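Side-chain contacts in 3',5'-cyclic-nucleotide phosphodiesterase 1 (Saccharomyces cerevisiae, PDB 4OJV), which belongs to the class-II phosphodiesterases of the metallo-hydrolase/oxidoreductase clan and carries two zinc ions: residues Val3-Ile8 against Ser91-Gln96; Gly10-Gly13 against Gly19-Cys22; Asp61-Pro66 against Glu363-Phe368. All blocks are in the same frame, centred on the assembly; numbering follows the deposited sequence.

Interaction 1. Residues Val3-Ile8 against Ser91-Gln96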
loop_
_atom_site.group_PDB
_atom_site.type_symbol
_atom_site.label_atom_id
_atom_site.label_comp_id
_atom_site.label_asym_id
_atom_site.label_seq_id
_atom_site.Cartn_x
_atom_site.Cartn_y
_atom_site.Cartn_z
ATOM N N VAL A 3 10.073 15.769 -24.649
ATOM C CA VAL A 3 11.065 16.202 -23.677
ATOM C C VAL A 3 11.009 15.352 -22.407
ATOM O O VAL A 3 12.039 15.139 -21.767
ATOM C CB VAL A 3 10.884 17.709 -23.370
ATOM C CG1 VAL A 3 11.634 18.150 -22.122
ATOM C CG2 VAL A 3 11.351 18.536 -24.561
ATOM N N PHE A 4 9.812 14.884 -22.042
ATOM C CA PHE A 4 9.599 14.178 -20.771
ATOM C C PHE A 4 9.120 12.754 -20.972
ATOM O O PHE A 4 8.281 12.492 -21.836
ATOM C CB PHE A 4 8.550 14.911 -19.931
ATOM C CG PHE A 4 8.931 16.316 -19.551
ATOM C CD1 PHE A 4 9.763 16.554 -18.467
ATOM C CD2 PHE A 4 8.430 17.403 -20.263
ATOM C CE1 PHE A 4 10.105 17.848 -18.107
ATOM C CE2 PHE A 4 8.763 18.702 -19.907
ATOM C CZ PHE A 4 9.600 18.927 -18.827
ATOM N N GLU A 5 9.621 11.846 -20.140
ATOM C CA GLU A 5 9.037 10.517 -19.997
ATOM C C GLU A 5 8.422 10.413 -18.608
ATOM O O GLU A 5 9.097 10.667 -17.600
ATOM C CB GLU A 5 10.080 9.416 -20.188
ATOM C CG GLU A 5 10.610 9.342 -21.611
ATOM C CD GLU A 5 11.721 8.319 -21.811
ATOM O OE1 GLU A 5 12.254 8.260 -22.943
ATOM O OE2 GLU A 5 12.062 7.588 -20.856
ATOM N N ILE A 6 7.141 10.056 -18.562
ATOM C CA ILE A 6 6.411 9.952 -17.299
ATOM C C ILE A 6 5.935 8.518 -17.135
ATOM O O ILE A 6 5.108 8.049 -17.918
ATOM C CB ILE A 6 5.192 10.897 -17.246
ATOM C CG1 ILE A 6 5.591 12.359 -17.523
ATOM C CG2 ILE A 6 4.492 10.756 -15.897
ATOM C CD1 ILE A 6 4.417 13.317 -17.472
ATOM N N THR A 7 6.463 7.820 -16.131
ATOM C CA THR A 7 6.019 6.465 -15.836
ATOM C C THR A 7 4.911 6.551 -14.788
ATOM O O THR A 7 5.128 7.064 -13.693
ATOM C CB THR A 7 7.158 5.586 -15.289
ATOM O OG1 THR A 7 8.332 5.725 -16.100
ATOM C CG2 THR A 7 6.729 4.128 -15.275
ATOM N N ILE A 8 3.734 6.045 -15.128
ATOM C CA ILE A 8 2.610 6.038 -14.199
ATOM C C ILE A 8 2.706 4.794 -13.324
ATOM O O ILE A 8 2.374 3.697 -13.767
ATOM C CB ILE A 8 1.256 6.067 -14.935
ATOM C CG1 ILE A 8 1.232 7.174 -15.996
ATOM C CG2 ILE A 8 0.118 6.207 -13.927
ATOM C CD1 ILE A 8 1.278 8.581 -15.463
ATOM N N SER A 91 10.294 2.586 -20.290
ATOM C CA SER A 91 10.810 3.028 -21.577
ATOM C C SER A 91 12.102 2.305 -21.898
ATOM O O SER A 91 12.819 1.845 -21.001
ATOM C CB SER A 91 11.059 4.533 -21.593
ATOM O OG SER A 91 12.219 4.861 -20.848
ATOM N N LYS A 92 12.403 2.233 -23.188
ATOM C CA LYS A 92 13.646 1.625 -23.635
ATOM C C LYS A 92 14.850 2.282 -22.962
ATOM O O LYS A 92 15.785 1.600 -22.558
ATOM C CB LYS A 92 13.787 1.693 -25.168
ATOM C CG LYS A 92 12.629 1.096 -25.963
ATOM C CD LYS A 92 12.205 -0.273 -25.451
ATOM C CE LYS A 92 10.770 -0.583 -25.851
ATOM N NZ LYS A 92 10.191 -1.686 -25.032
ATOM N N SER A 93 14.828 3.606 -22.833
ATOM C CA SER A 93 15.997 4.290 -22.288
ATOM C C SER A 93 16.143 4.072 -20.782
ATOM O O SER A 93 17.271 3.944 -20.303
ATOM C CB SER A 93 16.018 5.765 -22.660
ATOM O OG SER A 93 14.934 6.449 -22.081
ATOM N N LEU A 94 15.021 4.010 -20.051
ATOM C CA LEU A 94 15.052 3.659 -18.621
ATOM C C LEU A 94 15.638 2.249 -18.451
ATOM O O LEU A 94 16.498 2.024 -17.598
ATOM C CB LEU A 94 13.654 3.766 -17.979
ATOM C CG LEU A 94 13.493 3.720 -16.440
ATOM C CD1 LEU A 94 12.169 4.328 -16.006
ATOM C CD2 LEU A 94 13.600 2.308 -15.880
ATOM N N LEU A 95 15.187 1.315 -19.285
ATOM C CA LEU A 95 15.680 -0.066 -19.230
ATOM C C LEU A 95 17.160 -0.182 -19.610
ATOM O O LEU A 95 17.867 -1.056 -19.096
ATOM C CB LEU A 95 14.831 -0.973 -20.121
ATOM C CG LEU A 95 13.413 -1.229 -19.609
ATOM C CD1 LEU A 95 12.570 -1.864 -20.700
ATOM C CD2 LEU A 95 13.424 -2.101 -18.363
ATOM N N GLN A 96 17.625 0.701 -20.496
ATOM C CA GLN A 96 19.020 0.689 -20.945
ATOM C C GLN A 96 20.018 0.892 -19.804
ATOM O O GLN A 96 21.135 0.380 -19.871
ATOM C CB GLN A 96 19.247 1.712 -22.066
ATOM C CG GLN A 96 20.562 1.568 -22.831
ATOM C CD GLN A 96 20.738 0.214 -23.514
ATOM O OE1 GLN A 96 21.862 -0.259 -23.684
ATOM N NE2 GLN A 96 19.633 -0.406 -23.914
HETATM O O HOH W 1 13.032 5.790 -24.075
HETATM O O HOH W 2 9.322 4.289 -18.171
#

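Interaction 2. Residues Gly10-Gly13 against Gly19-Cys22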
loop_
_atom_site.group_PDB
_atom_site.type_symbol
_atom_site.label_atom_id
_atom_site.label_comp_id
_atom_site.label_asym_id
_atom_site.label_seq_id
_atom_site.Cartn_x
_atom_site.Cartn_y
_atom_site.Cartn_z
ATOM N N GLY A 10 1.244 4.699 -10.170
ATOM C CA GLY A 10 -0.046 4.607 -9.510
ATOM C C GLY A 10 -0.891 5.816 -9.819
ATOM O O GLY A 10 -0.411 6.958 -9.779
ATOM N N ALA A 11 -2.152 5.565 -10.159
ATOM C CA ALA A 11 -3.100 6.632 -10.453
ATOM C C ALA A 11 -4.451 6.380 -9.783
ATOM O O ALA A 11 -5.442 6.993 -10.141
ATOM C CB ALA A 11 -3.267 6.802 -11.959
ATOM N N ASN A 12 -4.468 5.485 -8.801
ATOM C CA ASN A 12 -5.679 5.099 -8.083
ATOM C C ASN A 12 -5.978 6.098 -6.967
ATOM O O ASN A 12 -5.104 6.387 -6.153
ATOM C CB ASN A 12 -5.432 3.695 -7.529
ATOM C CG ASN A 12 -6.531 3.185 -6.627
ATOM O OD1 ASN A 12 -7.663 3.640 -6.660
ATOM N ND2 ASN A 12 -6.177 2.218 -5.801
ATOM N N GLY A 13 -7.200 6.626 -6.914
ATOM C CA GLY A 13 -7.604 7.548 -5.855
ATOM C C GLY A 13 -8.100 6.903 -4.575
ATOM O O GLY A 13 -8.388 7.617 -3.624
ATOM N N GLY A 19 -1.488 0.764 -5.894
ATOM C CA GLY A 19 -1.419 1.594 -7.075
ATOM C C GLY A 19 -1.855 3.019 -6.836
ATOM O O GLY A 19 -2.326 3.664 -7.752
ATOM N N THR A 20 -1.693 3.517 -5.609
ATOM C CA THR A 20 -2.038 4.909 -5.311
ATOM C C THR A 20 -0.939 5.854 -5.835
ATOM O O THR A 20 0.080 5.407 -6.362
ATOM C CB THR A 20 -2.391 5.121 -3.826
ATOM O OG1 THR A 20 -1.303 4.700 -3.022
ATOM C CG2 THR A 20 -3.632 4.323 -3.435
ATOM N N GLN A 21 -1.186 7.150 -5.735
ATOM C CA GLN A 21 -0.524 8.118 -6.597
ATOM C C GLN A 21 0.998 8.126 -6.542
ATOM O O GLN A 21 1.603 8.367 -5.494
ATOM C CB GLN A 21 -1.040 9.518 -6.293
ATOM C CG GLN A 21 -0.427 10.574 -7.198
ATOM C CD GLN A 21 -1.327 11.766 -7.411
ATOM O OE1 GLN A 21 -2.451 11.625 -7.893
ATOM N NE2 GLN A 21 -0.828 12.953 -7.092
ATOM N N CYS A 22 1.626 7.900 -7.700
ATOM C CA CYS A 22 3.070 8.073 -7.858
ATOM C C CYS A 22 3.417 8.105 -9.341
ATOM O O CYS A 22 3.010 7.204 -10.097
ATOM C CB CYS A 22 3.844 6.934 -7.194
ATOM S SG CYS A 22 5.643 7.097 -7.384
HETATM O O HOH W 3 -3.658 8.105 -4.500
#

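Interaction 3. Residues Asp61-Pro66 against Glu363-Phe368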
loop_
_atom_site.group_PDB
_atom_site.type_symbol
_atom_site.label_atom_id
_atom_site.label_comp_id
_atom_site.label_asym_id
_atom_site.label_seq_id
_atom_site.Cartn_x
_atom_site.Cartn_y
_atom_site.Cartn_z
ATOM N N ASP A 61 -0.491 -4.151 -30.693
ATOM C CA ASP A 61 -1.098 -5.195 -29.818
ATOM C C ASP A 61 -2.481 -4.789 -29.316
ATOM O O ASP A 61 -2.783 -3.600 -29.184
ATOM C CB ASP A 61 -0.178 -5.509 -28.632
ATOM C CG ASP A 61 1.087 -6.242 -29.049
ATOM O OD1 ASP A 61 1.827 -5.726 -29.916
ATOM O OD2 ASP A 61 1.347 -7.332 -28.498
ATOM N N ASP A 62 -3.313 -5.791 -29.037
ATOM C CA ASP A 62 -4.663 -5.575 -28.523
ATOM C C ASP A 62 -4.641 -5.501 -26.994
ATOM O O ASP A 62 -5.233 -6.326 -26.297
ATOM C CB ASP A 62 -5.599 -6.686 -29.016
ATOM C CG ASP A 62 -5.652 -6.783 -30.535
ATOM O OD1 ASP A 62 -5.303 -5.795 -31.221
ATOM O OD2 ASP A 62 -6.048 -7.853 -31.044
ATOM N N GLU A 63 -3.958 -4.490 -26.473
ATOM C CA GLU A 63 -3.716 -4.400 -25.043
ATOM C C GLU A 63 -4.993 -4.195 -24.210
ATOM O O GLU A 63 -5.816 -3.343 -24.532
ATOM C CB GLU A 63 -2.730 -3.277 -24.773
ATOM C CG GLU A 63 -2.169 -3.314 -23.376
ATOM C CD GLU A 63 -1.359 -2.084 -23.049
ATOM O OE1 GLU A 63 -0.821 -1.433 -23.973
ATOM O OE2 GLU A 63 -1.267 -1.786 -21.858
ATOM N N LEU A 64 -5.136 -4.988 -23.152
ATOM C CA LEU A 64 -6.228 -4.836 -22.190
ATOM C C LEU A 64 -5.655 -4.401 -20.859
ATOM O O LEU A 64 -4.582 -4.859 -20.461
ATOM C CB LEU A 64 -6.986 -6.155 -21.997
ATOM C CG LEU A 64 -7.651 -6.804 -23.210
ATOM C CD1 LEU A 64 -8.198 -8.177 -22.849
ATOM C CD2 LEU A 64 -8.756 -5.915 -23.756
ATOM N N VAL A 65 -6.377 -3.518 -20.174
ATOM C CA VAL A 65 -5.947 -3.035 -18.860
ATOM C C VAL A 65 -6.969 -3.417 -17.785
ATOM O O VAL A 65 -8.149 -3.594 -18.079
ATOM C CB VAL A 65 -5.692 -1.503 -18.841
ATOM C CG1 VAL A 65 -4.622 -1.111 -19.852
ATOM C CG2 VAL A 65 -6.971 -0.718 -19.097
ATOM N N PRO A 66 -6.534 -3.532 -16.521
ATOM C CA PRO A 66 -7.514 -3.865 -15.476
ATOM C C PRO A 66 -8.629 -2.829 -15.344
ATOM O O PRO A 66 -8.379 -1.628 -15.542
ATOM C CB PRO A 66 -6.671 -3.891 -14.198
ATOM C CG PRO A 66 -5.290 -4.201 -14.676
ATOM C CD PRO A 66 -5.159 -3.487 -15.989
ATOM N N GLU A 363 -1.817 3.055 -14.926
ATOM C CA GLU A 363 -0.677 2.433 -14.282
ATOM C C GLU A 363 0.019 1.469 -15.224
ATOM O O GLU A 363 -0.625 0.842 -16.078
ATOM C CB GLU A 363 -1.139 1.652 -13.058
ATOM C CG GLU A 363 -1.720 2.512 -11.966
ATOM C CD GLU A 363 -3.205 2.809 -12.077
ATOM O OE1 GLU A 363 -3.899 2.555 -13.132
ATOM O OE2 GLU A 363 -3.660 3.325 -11.032
ATOM N N GLY A 364 1.332 1.356 -15.074
ATOM C CA GLY A 364 2.090 0.390 -15.858
ATOM C C GLY A 364 2.387 0.871 -17.265
ATOM O O GLY A 364 2.746 0.067 -18.124
ATOM N N HIS A 365 2.251 2.176 -17.499
ATOM C CA HIS A 365 2.509 2.778 -18.807
ATOM C C HIS A 365 3.393 3.979 -18.680
ATOM O O HIS A 365 3.454 4.604 -17.618
ATOM C CB HIS A 365 1.191 3.151 -19.490
ATOM C CG HIS A 365 0.339 1.961 -19.812
ATOM N ND1 HIS A 365 -0.394 1.322 -18.879
ATOM C CD2 HIS A 365 0.178 1.250 -20.998
ATOM C CE1 HIS A 365 -1.018 0.277 -19.452
ATOM N NE2 HIS A 365 -0.656 0.232 -20.743
ATOM N N THR A 366 4.079 4.312 -19.768
ATOM C CA THR A 366 4.909 5.497 -19.864
ATOM C C THR A 366 4.328 6.449 -20.903
ATOM O O THR A 366 3.931 6.029 -21.997
ATOM C CB THR A 366 6.358 5.116 -20.235
ATOM O OG1 THR A 366 6.859 4.210 -19.247
ATOM C CG2 THR A 366 7.262 6.346 -20.287
ATOM N N LEU A 367 4.251 7.724 -20.540
ATOM C CA LEU A 367 3.829 8.787 -21.453
ATOM C C LEU A 367 5.053 9.537 -21.935
ATOM O O LEU A 367 5.998 9.743 -21.172
ATOM C CB LEU A 367 2.917 9.786 -20.744
ATOM C CG LEU A 367 1.743 9.234 -19.948
ATOM C CD1 LEU A 367 0.938 10.364 -19.331
ATOM C CD2 LEU A 367 0.862 8.402 -20.854
ATOM N N PHE A 368 5.013 9.975 -23.191
ATOM C CA PHE A 368 6.119 10.686 -23.818
ATOM C C PHE A 368 5.550 12.021 -24.247
ATOM O O PHE A 368 4.737 12.072 -25.170
ATOM C CB PHE A 368 6.654 9.879 -25.008
ATOM C CG PHE A 368 7.172 8.514 -24.626
ATOM C CD1 PHE A 368 6.303 7.448 -24.455
ATOM C CD2 PHE A 368 8.532 8.302 -24.417
ATOM C CE1 PHE A 368 6.775 6.198 -24.073
ATOM C CE2 PHE A 368 9.009 7.051 -24.047
ATOM C CZ PHE A 368 8.131 5.995 -23.882
#

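Interaction 1. Residues Val3-Ile8 against Ser91-Gln96
Glu5 reaches from strand 4-8 to the start of helix 92-96 and presents its carboxylate to two serines. The CG lies beside the backbone N (chi1 -67°) and the chain is straight beyond it, which brings OE2 to Ser91, whose CA is 7.9 Å from Glu5 CA. Ser91 OG donates to Glu5 OE2 over 2.7 Å, arriving from above the carboxylate plane, 40° out of it. The same hydroxyl oxygen accepts from Leu94 N at 3.0 Å, nearly straight at 163°, so Ser91 is the N-cap of the helix and its OG is held by one bond given and one received. The other carboxylate oxygen works through water 1, which donates to Glu5 OE1 and accepts from Ser93 N at 3.1 Å. Ser93 OG stands near the carboxylate as well and hydrogen-bonds to Lys26 NZ, which also makes a salt bridge to Glu5 OE2. Two residues further along, Thr7 joins the same helix start through water 2, 2.7 Å from Thr7 OG1 and accepting from Ser91 N. Beside this bridge Leu94 crosses Thr7 at about a right angle, its CD1 4.1 Å from Thr7 OG1. The contact thus fastens a helix start onto a strand of the eight-stranded mixed sheet, mainly by polar links. With Lys26 beside it, a bond from Arg29 N to OE1, and the first turn of the helix ahead, the buried carboxylate of Glu5 would be expected to favour its charged form.

Interaction 2. Residues Gly10-Gly13 against Gly19-Cys22
Asn12 and Thr20 meet across the neck of the loop that joins strands 4-8 and 22-27, their side chains set at a slant and brushing rather than bonding. Asn12 turns toward 19-22, while Thr20 is directed away and offers only its CB and methyl. With its CG anti to the backbone N (chi1 174°), Asn12 lays ND2 beside the methyl of Thr20, 4.1 Å from CG2, while Asn12 CB rests 3.1 Å from Gly19 O. The polar ends turn elsewhere: Asn12 OD1 accepts from Gly14 N, its ND2 donates to Tyr18 O, and Thr20 OG1 pairs with the backbone O of Asp132, a zinc ligand. Gln21, whose CB is directed away from 10-13, gives its NE2 to Asp39 OD2 and to Cys242 O.

The backbones are also joined directly. Gly10 and Cys22 form an antiparallel hydrogen-bonded pair, with Cys22 N to Gly10 O at 3.1 Å and 166°. Gly10, having no side chain, brings its CA to 3.3 Å from Thr20 O in a CA-H...O contact. Further on, Asn12 N donates to Gly19 O at 3.0 Å, and water 3 links Asn12 O to Gln21 N.

The loop extends the pairing beyond the end of strand 4-8, with Gly10 set against Cys22 at the start of strand 22-27. Backbone bonds tie Gly13 to Val327, just after strand 321-325 of the other large sheet, and Thr20 and Gln21 to Ala42 and Gly41, just ahead of helix 44-53.

Interaction 3. Residues Asp61-Pro66 against Glu363-Phe368
The carboxylate of Glu63 and the imidazole of His365 meet almost in one plane, only 9° apart. Glu63 stands at the rim of the ring, its CD in the ring plane, and its OE2 takes the NE2 hydrogen bond. The NE2-OE2 separation of 2.4 Å is very short, with 155° at the hydrogen; the other oxygen, OE1, stays back at 3.6 Å from NE2. Val65 approaches the ring obliquely, its CG1 3.9 Å from His365 CE1. Ile76 and Ile86 also touch the His365 side chain.

The two partners approach from opposite directions. Glu63, with CG anti to the backbone N and an extended chain, stretches out from the residue just before strand 64-66, whereas His365 projects from the first position of strand 365-368. The second ring nitrogen is tied within its own segment: ND1 donates to Glu363 O at 2.9 Å, with the donor 51° out of the carbonyl plane and hence not on a lone pair. A weak bond from ND1 to Leu362 O adds to this. Gly364, with a positive phi, lies between Glu363 and His365. Contacts at both nitrogens probably limit rotation of the ring.

The contact joins the small antiparallel pair 64-66 and 73-75 to the eight-stranded mixed sheet, where strand 365-368 is flanked by 4-8 and 86-88. ND1 faces a carbonyl oxygen and NE2 a carboxylate, which would suit a positively charged imidazole, but the separation is too short to be sure of the proton or of the exact distance.

In the fold
Interactions 1 and 3 each have one segment on neighbouring antiparallel strands, 4-8 and 365-368; their centres are about 14 Å apart, and probable backbone hydrogen bonds unite them: Ile6 O to Leu367 N at 2.8 Å and Ile8 O to Gly364 N at 2.9 Å. Interaction 2 continues the same first strand into its loop, centred about 18 Å from interaction 1 and about 15 Å from interaction 3. Glu363 links the latter two, its OE2 2.8 Å from Ala11 N. Of the three, interaction 2 is the one beside the metal site: the Gln21 side chain is about 6 Å from a zinc ion and touches the zinc ligands His133 and His326.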